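Local coordinates for hydrolase (Rhizobium meliloti, PDB 5HOE), which is a carbohydrate acetylesterase of the SGNH (GDSL-like) hydrolase family and probably cleaves acetyl groups from sugars by ester hydrolysis, at residues P146-P158 and V191-D203. Sequence-based numbering, arbitrary orientation. Where two conformers were deposited one is given.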
loop_
_atom_site.group_PDB
_atom_site.type_symbol
_atom_site.label_atom_id
_atom_site.label_comp_id
_atom_site.label_asym_id
_atom_site.label_seq_id
_atom_site.Cartn_x
_atom_site.Cartn_y
_atom_site.Cartn_z
ATOM N N PRO A 146 28.200 -15.052 -6.554
ATOM C CA PRO A 146 29.270 -15.277 -5.577
ATOM C C PRO A 146 28.985 -16.490 -4.712
ATOM O O PRO A 146 27.848 -16.946 -4.592
ATOM C CB PRO A 146 29.209 -14.017 -4.696
ATOM C CG PRO A 146 28.255 -13.093 -5.325
ATOM C CD PRO A 146 27.381 -13.879 -6.210
ATOM N N LYS A 147 30.042 -16.980 -4.063
ATOM C CA LYS A 147 29.876 -17.876 -2.928
ATOM C C LYS A 147 29.402 -17.079 -1.707
ATOM O O LYS A 147 29.441 -15.836 -1.680
ATOM C CB LYS A 147 31.196 -18.591 -2.624
ATOM C CG LYS A 147 31.638 -19.550 -3.732
ATOM C CD LYS A 147 32.983 -20.178 -3.436
ATOM C CE LYS A 147 33.259 -21.367 -4.368
ATOM N NZ LYS A 147 33.133 -20.982 -5.798
ATOM N N VAL A 148 28.955 -17.803 -0.677
ATOM C CA VAL A 148 28.388 -17.199 0.527
ATOM C C VAL A 148 29.071 -17.801 1.750
ATOM O O VAL A 148 29.191 -19.029 1.865
ATOM C CB VAL A 148 26.861 -17.407 0.629
ATOM C CG1 VAL A 148 26.317 -16.775 1.910
ATOM C CG2 VAL A 148 26.166 -16.801 -0.570
ATOM N N LEU A 149 29.493 -16.941 2.678
ATOM C CA LEU A 149 29.934 -17.379 3.998
ATOM C C LEU A 149 28.970 -16.792 5.021
ATOM O O LEU A 149 28.942 -15.575 5.223
ATOM C CB LEU A 149 31.369 -16.950 4.269
ATOM C CG LEU A 149 31.896 -17.244 5.675
ATOM C CD1 LEU A 149 31.889 -18.746 6.008
ATOM C CD2 LEU A 149 33.290 -16.652 5.840
ATOM N N VAL A 150 28.174 -17.661 5.649
ATOM C CA VAL A 150 27.283 -17.274 6.740
ATOM C C VAL A 150 28.098 -17.256 8.028
ATOM O O VAL A 150 28.763 -18.243 8.361
ATOM C CB VAL A 150 26.114 -18.270 6.854
ATOM C CG1 VAL A 150 25.262 -17.981 8.086
ATOM C CG2 VAL A 150 25.257 -18.238 5.584
ATOM N N VAL A 151 28.041 -16.158 8.771
ATOM C CA VAL A 151 28.751 -16.032 10.043
ATOM C C VAL A 151 27.730 -15.853 11.144
ATOM O O VAL A 151 26.986 -14.861 11.157
ATOM C CB VAL A 151 29.743 -14.857 10.034
ATOM C CG1 VAL A 151 30.500 -14.741 11.362
ATOM C CG2 VAL A 151 30.722 -15.027 8.880
ATOM N N ALA A 152 27.705 -16.791 12.081
ATOM C CA ALA A 152 26.885 -16.588 13.259
ATOM C C ALA A 152 27.611 -15.627 14.193
ATOM O O ALA A 152 28.799 -15.837 14.495
ATOM C CB ALA A 152 26.612 -17.908 13.986
ATOM N N PRO A 153 26.965 -14.554 14.638
ATOM C CA PRO A 153 27.624 -13.617 15.549
ATOM C C PRO A 153 27.840 -14.256 16.910
ATOM O O PRO A 153 27.177 -15.247 17.256
ATOM C CB PRO A 153 26.621 -12.455 15.629
ATOM C CG PRO A 153 25.292 -13.129 15.404
ATOM C CD PRO A 153 25.559 -14.196 14.385
ATOM N N PRO A 154 28.768 -13.732 17.713
ATOM C CA PRO A 154 28.941 -14.275 19.061
ATOM C C PRO A 154 27.731 -13.961 19.909
ATOM O O PRO A 154 27.041 -12.946 19.688
ATOM C CB PRO A 154 30.197 -13.545 19.576
ATOM C CG PRO A 154 30.202 -12.250 18.862
ATOM C CD PRO A 154 29.588 -12.528 17.484
ATOM N N PRO A 155 27.413 -14.799 20.896
ATOM C CA PRO A 155 26.265 -14.522 21.760
ATOM C C PRO A 155 26.410 -13.202 22.506
ATOM O O PRO A 155 27.516 -12.750 22.805
ATOM C CB PRO A 155 26.271 -15.699 22.754
ATOM C CG PRO A 155 27.029 -16.777 22.104
ATOM C CD PRO A 155 28.047 -16.093 21.219
ATOM N N LEU A 156 25.263 -12.616 22.845
ATOM C CA LEU A 156 25.224 -11.421 23.676
ATOM C C LEU A 156 25.775 -11.712 25.077
ATOM O O LEU A 156 25.883 -12.866 25.513
ATOM C CB LEU A 156 23.785 -10.927 23.794
ATOM C CG LEU A 156 23.152 -10.410 22.506
ATOM C CD1 LEU A 156 21.664 -10.237 22.670
ATOM C CD2 LEU A 156 23.768 -9.075 22.108
ATOM N N ALA A 157 26.128 -10.639 25.783
ATOM C CA ALA A 157 26.608 -10.700 27.156
ATOM C C ALA A 157 25.726 -9.847 28.065
ATOM O O ALA A 157 24.877 -9.097 27.581
ATOM C CB ALA A 157 28.056 -10.218 27.212
ATOM N N PRO A 158 25.882 -9.936 29.386
ATOM C CA PRO A 158 25.128 -9.044 30.275
ATOM C C PRO A 158 25.429 -7.591 29.942
ATOM O O PRO A 158 26.550 -7.244 29.552
ATOM C CB PRO A 158 25.656 -9.420 31.661
ATOM C CG PRO A 158 26.013 -10.882 31.507
ATOM C CD PRO A 158 26.637 -10.950 30.148
ATOM N N VAL A 191 26.094 -23.688 1.311
ATOM C CA VAL A 191 27.047 -22.584 1.375
ATOM C C VAL A 191 27.991 -22.771 2.560
ATOM O O VAL A 191 27.927 -23.781 3.279
ATOM C CB VAL A 191 26.330 -21.214 1.422
ATOM C CG1 VAL A 191 25.479 -20.994 0.162
ATOM C CG2 VAL A 191 25.487 -21.068 2.686
ATOM N N GLU A 192 28.870 -21.805 2.781
ATOM C CA GLU A 192 29.889 -21.956 3.816
ATOM C C GLU A 192 29.405 -21.359 5.131
ATOM O O GLU A 192 28.513 -20.517 5.153
ATOM C CB GLU A 192 31.188 -21.276 3.389
ATOM C CG GLU A 192 31.723 -21.719 2.017
ATOM C CD GLU A 192 32.153 -23.171 1.975
ATOM O OE1 GLU A 192 32.685 -23.682 2.985
ATOM O OE2 GLU A 192 31.970 -23.810 0.917
ATOM N N PHE A 193 30.010 -21.812 6.237
ATOM C CA PHE A 193 29.594 -21.407 7.575
ATOM C C PHE A 193 30.785 -21.205 8.507
ATOM O O PHE A 193 31.751 -21.982 8.480
ATOM C CB PHE A 193 28.673 -22.442 8.233
ATOM C CG PHE A 193 28.347 -22.119 9.664
ATOM C CD1 PHE A 193 27.537 -21.037 9.976
ATOM C CD2 PHE A 193 28.855 -22.885 10.702
ATOM C CE1 PHE A 193 27.244 -20.714 11.284
ATOM C CE2 PHE A 193 28.562 -22.566 12.020
ATOM C CZ PHE A 193 27.734 -21.485 12.310
ATOM N N PHE A 194 30.688 -20.177 9.360
ATOM C CA PHE A 194 31.688 -19.901 10.397
ATOM C C PHE A 194 31.000 -19.393 11.652
ATOM O O PHE A 194 30.230 -18.433 11.589
ATOM C CB PHE A 194 32.731 -18.877 9.929
ATOM C CG PHE A 194 33.722 -18.519 10.996
ATOM C CD1 PHE A 194 34.615 -19.469 11.468
ATOM C CD2 PHE A 194 33.741 -17.253 11.571
ATOM C CE1 PHE A 194 35.520 -19.151 12.467
ATOM C CE2 PHE A 194 34.641 -16.948 12.562
ATOM C CZ PHE A 194 35.524 -17.893 13.011
ATOM N N ALA A 195 31.253 -20.048 12.786
ATOM C CA ALA A 195 30.698 -19.615 14.067
ATOM C C ALA A 195 31.676 -18.655 14.746
ATOM O O ALA A 195 32.727 -19.064 15.245
ATOM C CB ALA A 195 30.414 -20.811 14.967
ATOM N N ALA A 196 31.342 -17.366 14.766
ATOM C CA ALA A 196 32.247 -16.421 15.415
ATOM C C ALA A 196 32.486 -16.796 16.875
ATOM O O ALA A 196 33.595 -16.605 17.391
ATOM C CB ALA A 196 31.703 -14.996 15.290
ATOM N N GLY A 197 31.475 -17.344 17.551
ATOM C CA GLY A 197 31.594 -17.706 18.955
ATOM C C GLY A 197 32.545 -18.853 19.242
ATOM O O GLY A 197 32.853 -19.088 20.415
ATOM N N ASP A 198 32.982 -19.595 18.215
ATOM C CA ASP A 198 34.016 -20.602 18.390
ATOM C C ASP A 198 35.392 -19.979 18.531
ATOM O O ASP A 198 36.326 -20.655 18.976
ATOM C CB ASP A 198 34.012 -21.572 17.208
ATOM C CG ASP A 198 32.794 -22.494 17.203
ATOM O OD1 ASP A 198 32.034 -22.531 18.200
ATOM O OD2 ASP A 198 32.610 -23.202 16.196
ATOM N N CYS A 199 35.510 -18.697 18.221
ATOM C CA CYS A 199 36.776 -17.999 18.163
ATOM C C CYS A 199 36.832 -16.777 19.068
ATOM O O CYS A 199 37.891 -16.479 19.620
ATOM C CB CYS A 199 37.029 -17.565 16.713
ATOM S SG CYS A 199 38.409 -16.487 16.509
ATOM N N ILE A 200 35.713 -16.080 19.254
ATOM C CA ILE A 200 35.661 -14.853 20.039
ATOM C C ILE A 200 34.428 -14.875 20.934
ATOM O O ILE A 200 33.538 -15.712 20.791
ATOM C CB ILE A 200 35.666 -13.588 19.138
ATOM C CG1 ILE A 200 34.398 -13.539 18.265
ATOM C CG2 ILE A 200 36.968 -13.526 18.297
ATOM C CD1 ILE A 200 33.975 -12.142 17.883
ATOM N N SER A 201 34.387 -13.916 21.862
ATOM C CA SER A 201 33.210 -13.644 22.671
ATOM C C SER A 201 32.877 -12.162 22.567
ATOM O O SER A 201 33.709 -11.345 22.165
ATOM C CB SER A 201 33.421 -14.053 24.139
ATOM O OG SER A 201 34.378 -13.245 24.785
ATOM N N THR A 202 31.642 -11.817 22.929
ATOM C CA THR A 202 31.265 -10.410 23.013
ATOM C C THR A 202 31.908 -9.817 24.265
ATOM O O THR A 202 31.459 -10.098 25.379
ATOM C CB THR A 202 29.745 -10.294 23.081
ATOM O OG1 THR A 202 29.172 -10.884 21.910
ATOM C CG2 THR A 202 29.306 -8.835 23.169
ATOM N N ASP A 203 32.952 -8.997 24.098
ATOM C CA ASP A 203 33.766 -8.540 25.213
ATOM C C ASP A 203 33.668 -7.049 25.497
ATOM O O ASP A 203 34.356 -6.563 26.413
ATOM C CB ASP A 203 35.240 -8.963 25.010
ATOM C CG ASP A 203 35.901 -8.326 23.807
ATOM O OD1 ASP A 203 35.218 -7.779 22.930
ATOM O OD2 ASP A 203 37.154 -8.407 23.742
HETATM O O HOH W 1 28.769 -17.868 16.929
HETATM O O HOH W 2 29.902 -14.014 23.330
#
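Val150 grips strand 192-195 through both backbone polar atoms: its N donates to Glu192 O, and its O accepts Phe194 N at 2.9 Å. Three further backbone bonds, from Glu192 N to Val148 O through to Ala196 N on Ala152 O, continue this parallel pairing. Packing is close on both faces. With CG anti to the backbone N (chi1 174°), the Phe193 ring lies along the neighbouring strand, its CE1 edge 3.9 Å from Ala152 CB, while Tyr182 and Lys183 of helix 171-189 also touch it. Cutting this side chain back to an alanine is likely to leave Ala152 CB without its aromatic neighbour and a gap against Tyr182. On the other face, Leu149 CD1 reaches Phe194 CB at 4.0 Å. These are the last two strands of the parallel sheet in the SGNH-hydrolase alpha/beta fold, joined by a helical crossover, with 192-195 outermost within the chain. After Ala196 N the strand pairing gives way to side-chain contacts and water bridges. The Pro154 ring packs closely, CD on Ala196 CB and CG on Ile200 CD1 (both 3.9 Å) and on Thr202 OG1, which donates to Pro155 O (2.7 Å) from above the carbonyl plane. The looser, solvent side lies at exposed Gly197 and Ser201; one water links Pro153 O to Gly197 N, another Pro155 O to Thr202 N.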